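Local structure of esterase LipW (Mycobacterium marinum, 3QH4) at residues H288-D291 with E296-T299; L143-V146 with T151-G154. The protein probably hydrolyses carboxylic esters, as a serine esterase of the alpha/beta hydrolase fold. All coordinates share one frame; numbering follows the deposited sequence.

How the contacts relate
Both contacts illustrate how a short connection between helices is closed by side-chain packing, yet they lie on opposite sides of the molecule's centre, with their own centres about 32 Å apart. Contact 1 is buried and joins helix 290-293 to the start of helix 298-315, beside the histidine of a probable catalytic triad. Contact 2 is partly buried, farther from the centre, and joins helix 134-148 to helix 150-153. Neither has a hydrogen bond between its segments. The chemistry differs: in contact 1 an aromatic side chain meets an indole edge and a methyl, whereas in contact 2 a leucine methyl covers an indole face and an exposed arginine lies close by.

Contact 1: residues H288-D291 with E296-T299; sequences HGFD and EWTT
F290 overlaps the rim of the W297 indole and the methyl of T299, with its CB and one side of the phenyl ring meeting the W297 rim and, further along, the T299 methyl at the start of helix 298-315. F290 CB lies at the indole edge, near its plane, 4.0 Å from W297 CZ3, and CD2 of the same phenylalanine is equally close to that carbon. Further round the ring, F290 CE2 meets T299 CG2 at 4.0 Å, the two side chains crossing at about a right angle. With chi1 at 66°, the phenyl stem sits between the backbone N and carbonyl carbon of F290, which turns the ring to the 296-299 side. T299 also packs within its own segment: its CB rides 3.3 Å above one face of W297, toward the rim. L19 of helix 17-20 touches both aromatic residues, and F283 of the edge strand 278-283 meets the F290 ring. Just ahead, H288 hydrogen-bonds through ND1 to D258 and through NE2 to S166, a geometry consistent with a Ser-His-Asp triad. No hydrogen bond joins the two segments. Across them the contact is therefore held by buried carbon surfaces in van der Waals contact, close after H288.

Contact 2: residues L143-V146 with T151-G154; sequences LTWV and TRLG
W145 and L153 form a CH-pi contact between two consecutive helices of the alpha/beta hydrolase fold, where helix 134-148 is followed by the short helix 150-153. The bond to CB of W145 runs alongside the 151-154 segment, not at it, and with CG anti to the backbone N (chi1 175°) the indole extends across to L153. CE3 and CZ2 of W145 each lie 4.0 Å from L153 CD1, whereas CZ3 and CH2 approach that methyl to 3.6 Å. CD1 thus sits over one face of the six-membered ring, 3.7 Å from its centroid and 18° off the normal. The second methyl, L153 CD2, reaches W145 CH2 at 3.9 Å. On the five-membered ring, NE1 of W145 is 4.1 Å from R152 NH2, with the guanidinium plane 69° from the indole plane; the approach is oblique to the ring, and no hydrogen bond forms. The arginine chain bends at its third torsion, bringing its head back to the indole. V146 packs on V87 and V89 of strand 85-91, and W145 touches D63 and V65 of strand 59-66, so the first helix lies against the central sheet. G154 closes helix 150-153 in a Schellman motif with positive phi, and its N makes a weak bond to T151 O of 3.3 Å.

Contact 1: residues H288-D291 with E296-T299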
ATOM      1  N   HIS A 288      -7.706 -10.593  -1.212  1.00  4.95           N
ATOM      2  CA  HIS A 288      -6.824  -9.455  -1.469  1.00  4.89           C
ATOM      3  C   HIS A 288      -7.427  -8.513  -2.508  1.00  5.32           C
ATOM      4  O   HIS A 288      -7.948  -8.956  -3.540  1.00  5.98           O
ATOM      5  CB  HIS A 288      -5.487  -9.958  -2.004  1.00  6.39           C
ATOM      6  CG  HIS A 288      -4.383  -8.966  -1.854  1.00  6.37           C
ATOM      7  ND1 HIS A 288      -3.787  -8.715  -0.641  1.00  7.56           N
ATOM      8  CD2 HIS A 288      -3.742  -8.186  -2.761  1.00 10.22           C
ATOM      9  CE1 HIS A 288      -2.821  -7.821  -0.796  1.00  9.09           C
ATOM     10  NE2 HIS A 288      -2.762  -7.497  -2.079  1.00  9.72           N
ATOM     11  N   GLY A 289      -7.362  -7.226  -2.229  1.00  4.97           N
ATOM     12  CA  GLY A 289      -7.781  -6.211  -3.180  1.00  5.08           C
ATOM     13  C   GLY A 289      -9.277  -5.961  -3.103  1.00  5.68           C
ATOM     14  O   GLY A 289      -9.816  -5.320  -4.004  1.00  5.93           O
ATOM     15  N   PHE A 290      -9.946  -6.440  -2.034  1.00  5.21           N
ATOM     16  CA  PHE A 290     -11.424  -6.315  -1.937  1.00  5.57           C
ATOM     17  C   PHE A 290     -11.937  -4.886  -2.104  1.00  6.22           C
ATOM     18  O   PHE A 290     -12.955  -4.672  -2.766  1.00  7.26           O
ATOM     19  CB  PHE A 290     -11.986  -6.959  -0.652  1.00  4.98           C
ATOM     20  CG  PHE A 290     -11.571  -6.264   0.643  1.00  4.74           C
ATOM     21  CD1 PHE A 290     -10.408  -6.679   1.311  1.00  4.82           C
ATOM     22  CD2 PHE A 290     -12.360  -5.229   1.196  1.00  3.13           C
ATOM     23  CE1 PHE A 290     -10.034  -6.090   2.520  1.00  4.83           C
ATOM     24  CE2 PHE A 290     -11.997  -4.624   2.385  1.00  3.03           C
ATOM     25  CZ  PHE A 290     -10.821  -5.048   3.051  1.00  4.85           C
ATOM     26  N   ASP A 291     -11.213  -3.920  -1.544  1.00  5.65           N
ATOM     27  CA  ASP A 291     -11.675  -2.536  -1.576  1.00  5.49           C
ATOM     28  C   ASP A 291     -11.451  -1.884  -2.936  1.00  6.16           C
ATOM     29  O   ASP A 291     -12.117  -0.881  -3.236  1.00  6.99           O
ATOM     30  CB  ASP A 291     -11.035  -1.699  -0.472  1.00  5.24           C
ATOM     31  CG  ASP A 291      -9.521  -1.701  -0.572  1.00  6.68           C
ATOM     32  OD1 ASP A 291      -8.927  -2.796  -0.500  1.00  7.16           O
ATOM     33  OD2 ASP A 291      -8.934  -0.615  -0.781  1.00  7.09           O
ATOM     34  N   GLU A 296     -17.629   0.302  -3.293  1.00  7.97           N
ATOM     35  CA  GLU A 296     -18.889   0.727  -2.654  1.00  8.85           C
ATOM     36  C   GLU A 296     -19.462  -0.302  -1.662  1.00  8.25           C
ATOM     37  O   GLU A 296     -20.449  -0.047  -0.983  1.00  8.84           O
ATOM     38  CB  GLU A 296     -19.962   1.058  -3.710  1.00  9.41           C
ATOM     39  CG  GLU A 296     -19.467   1.699  -4.969  1.00 12.38           C
ATOM     40  CD  GLU A 296     -18.728   2.999  -4.767  1.00 18.54           C
ATOM     41  OE1 GLU A 296     -18.923   3.663  -3.729  1.00 19.74           O
ATOM     42  OE2 GLU A 296     -17.948   3.346  -5.681  1.00 21.61           O
ATOM     43  N   TRP A 297     -18.857  -1.476  -1.603  1.00  7.55           N
ATOM     44  CA  TRP A 297     -19.347  -2.520  -0.751  1.00  7.07           C
ATOM     45  C   TRP A 297     -19.250  -2.072   0.702  1.00  7.00           C
ATOM     46  O   TRP A 297     -18.320  -1.387   1.076  1.00  5.85           O
ATOM     47  CB  TRP A 297     -18.476  -3.755  -1.003  1.00  6.95           C
ATOM     48  CG  TRP A 297     -18.766  -5.002  -0.196  1.00  5.86           C
ATOM     49  CD1 TRP A 297     -19.990  -5.467   0.218  1.00  6.32           C
ATOM     50  CD2 TRP A 297     -17.812  -5.991   0.168  1.00  5.98           C
ATOM     51  NE1 TRP A 297     -19.827  -6.649   0.903  1.00  6.56           N
ATOM     52  CE2 TRP A 297     -18.503  -6.999   0.872  1.00  6.15           C
ATOM     53  CE3 TRP A 297     -16.406  -6.090   0.031  1.00  7.26           C
ATOM     54  CZ2 TRP A 297     -17.858  -8.112   1.423  1.00  7.99           C
ATOM     55  CZ3 TRP A 297     -15.765  -7.189   0.567  1.00  6.34           C
ATOM     56  CH2 TRP A 297     -16.502  -8.198   1.269  1.00  5.21           C
ATOM     57  N   THR A 298     -20.231  -2.447   1.513  1.00  6.98           N
ATOM     58  CA  THR A 298     -20.217  -2.056   2.937  1.00  7.59           C
ATOM     59  C   THR A 298     -18.865  -2.413   3.595  1.00  7.01           C
ATOM     60  O   THR A 298     -18.350  -1.657   4.398  1.00  6.70           O
ATOM     61  CB  THR A 298     -21.381  -2.691   3.727  1.00  8.95           C
ATOM     62  OG1 THR A 298     -21.534  -4.068   3.346  1.00 11.85           O
ATOM     63  CG2 THR A 298     -22.669  -1.954   3.423  1.00 10.15           C
ATOM     64  N   THR A 299     -18.291  -3.559   3.252  1.00  6.02           N
ATOM     65  CA  THR A 299     -17.021  -3.954   3.868  1.00  6.25           C
ATOM     66  C   THR A 299     -15.863  -3.032   3.479  1.00  5.72           C
ATOM     67  O   THR A 299     -15.053  -2.648   4.339  1.00  5.54           O
ATOM     68  CB  THR A 299     -16.694  -5.445   3.581  1.00  5.62           C
ATOM     69  OG1 THR A 299     -17.688  -6.259   4.213  1.00  7.40           O
ATOM     70  CG2 THR A 299     -15.334  -5.827   4.127  1.00  7.29           C
TER

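Contact 2: residues L143-V146 with T151-G154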
ATOM      1  N   LEU A 143       9.433  11.305   0.481  1.00  7.54           N
ATOM      2  CA  LEU A 143       9.261  11.683   1.888  1.00  8.09           C
ATOM      3  C   LEU A 143      10.193  12.854   2.284  1.00  9.13           C
ATOM      4  O   LEU A 143       9.757  13.788   2.959  1.00  9.57           O
ATOM      5  CB  LEU A 143       9.479  10.487   2.817  1.00  8.67           C
ATOM      6  CG  LEU A 143       9.198  10.817   4.302  1.00  9.62           C
ATOM      7  CD1 LEU A 143       8.526   9.592   4.913  1.00 13.07           C
ATOM      8  CD2 LEU A 143      10.480  11.175   5.017  1.00 15.06           C
ATOM      9  N   THR A 144      11.459  12.796   1.871  1.00  8.80           N
ATOM     10  CA  THR A 144      12.422  13.888   2.161  1.00 10.32           C
ATOM     11  C   THR A 144      11.947  15.222   1.573  1.00 10.72           C
ATOM     12  O   THR A 144      12.058  16.279   2.213  1.00 11.53           O
ATOM     13  CB  THR A 144      13.841  13.508   1.632  1.00 10.42           C
ATOM     14  OG1 THR A 144      14.268  12.325   2.308  1.00 12.79           O
ATOM     15  CG2 THR A 144      14.869  14.644   1.897  1.00 14.83           C
ATOM     16  N   TRP A 145      11.407  15.155   0.359  1.00 10.24           N
ATOM     17  CA  TRP A 145      10.917  16.325  -0.359  1.00 11.48           C
ATOM     18  C   TRP A 145       9.679  16.920   0.321  1.00 11.47           C
ATOM     19  O   TRP A 145       9.553  18.151   0.439  1.00 12.43           O
ATOM     20  CB  TRP A 145      10.623  15.904  -1.792  1.00 10.98           C
ATOM     21  CG  TRP A 145      10.003  16.917  -2.686  1.00 13.43           C
ATOM     22  CD1 TRP A 145      10.661  17.831  -3.476  1.00 13.88           C
ATOM     23  CD2 TRP A 145       8.603  17.075  -2.972  1.00 14.89           C
ATOM     24  NE1 TRP A 145       9.755  18.557  -4.212  1.00 14.24           N
ATOM     25  CE2 TRP A 145       8.491  18.109  -3.939  1.00 15.99           C
ATOM     26  CE3 TRP A 145       7.435  16.431  -2.527  1.00 13.38           C
ATOM     27  CZ2 TRP A 145       7.262  18.530  -4.442  1.00 15.53           C
ATOM     28  CZ3 TRP A 145       6.227  16.843  -3.025  1.00 14.50           C
ATOM     29  CH2 TRP A 145       6.140  17.878  -3.981  1.00 14.02           C
ATOM     30  N   VAL A 146       8.787  16.055   0.807  1.00 10.64           N
ATOM     31  CA  VAL A 146       7.601  16.479   1.536  1.00 10.54           C
ATOM     32  C   VAL A 146       8.002  17.285   2.764  1.00 11.41           C
ATOM     33  O   VAL A 146       7.458  18.355   3.017  1.00 12.13           O
ATOM     34  CB  VAL A 146       6.723  15.246   1.921  1.00 10.32           C
ATOM     35  CG1 VAL A 146       5.707  15.578   2.984  1.00 10.15           C
ATOM     36  CG2 VAL A 146       6.076  14.687   0.651  1.00  8.39           C
ATOM     37  N   THR A 151       6.714  23.860   4.143  1.00 17.44           N
ATOM     38  CA  THR A 151       6.160  25.223   4.257  1.00 18.98           C
ATOM     39  C   THR A 151       5.502  25.653   2.952  1.00 18.96           C
ATOM     40  O   THR A 151       4.325  26.047   2.933  1.00 19.85           O
ATOM     41  CB  THR A 151       7.242  26.265   4.664  1.00 20.20           C
ATOM     42  OG1 THR A 151       7.859  25.857   5.888  1.00 20.82           O
ATOM     43  CG2 THR A 151       6.609  27.673   4.863  1.00 22.33           C
ATOM     44  N   ARG A 152       6.256  25.570   1.864  1.00 19.02           N
ATOM     45  CA  ARG A 152       5.765  25.947   0.536  1.00 20.10           C
ATOM     46  C   ARG A 152       4.590  25.076   0.057  1.00 19.48           C
ATOM     47  O   ARG A 152       3.640  25.572  -0.576  1.00 18.71           O
ATOM     48  CB  ARG A 152       6.912  25.907  -0.457  1.00 21.01           C
ATOM     49  CG  ARG A 152       6.507  26.004  -1.910  1.00 23.82           C
ATOM     50  CD  ARG A 152       7.712  25.954  -2.840  1.00 27.07           C
ATOM     51  NE  ARG A 152       8.369  24.649  -2.965  1.00 28.96           N
ATOM     52  CZ  ARG A 152       7.941  23.652  -3.739  1.00 29.00           C
ATOM     53  NH1 ARG A 152       6.817  23.769  -4.429  1.00 28.05           N
ATOM     54  NH2 ARG A 152       8.635  22.527  -3.811  1.00 30.23           N
ATOM     55  N   LEU A 153       4.653  23.778   0.370  1.00 17.95           N
ATOM     56  CA  LEU A 153       3.601  22.831  -0.046  1.00 17.45           C
ATOM     57  C   LEU A 153       2.337  22.857   0.829  1.00 17.01           C
ATOM     58  O   LEU A 153       1.291  22.315   0.439  1.00 17.90           O
ATOM     59  CB  LEU A 153       4.177  21.408  -0.134  1.00 15.91           C
ATOM     60  CG  LEU A 153       5.266  21.167  -1.181  1.00 18.12           C
ATOM     61  CD1 LEU A 153       5.901  19.797  -0.954  1.00 17.85           C
ATOM     62  CD2 LEU A 153       4.736  21.306  -2.610  1.00 17.21           C
ATOM     63  N   GLY A 154       2.407  23.504   1.992  1.00 16.84           N
ATOM     64  CA  GLY A 154       1.243  23.605   2.882  1.00 15.88           C
ATOM     65  C   GLY A 154       1.033  22.397   3.789  1.00 14.72           C
ATOM     66  O   GLY A 154      -0.106  22.066   4.133  1.00 14.59           O
TER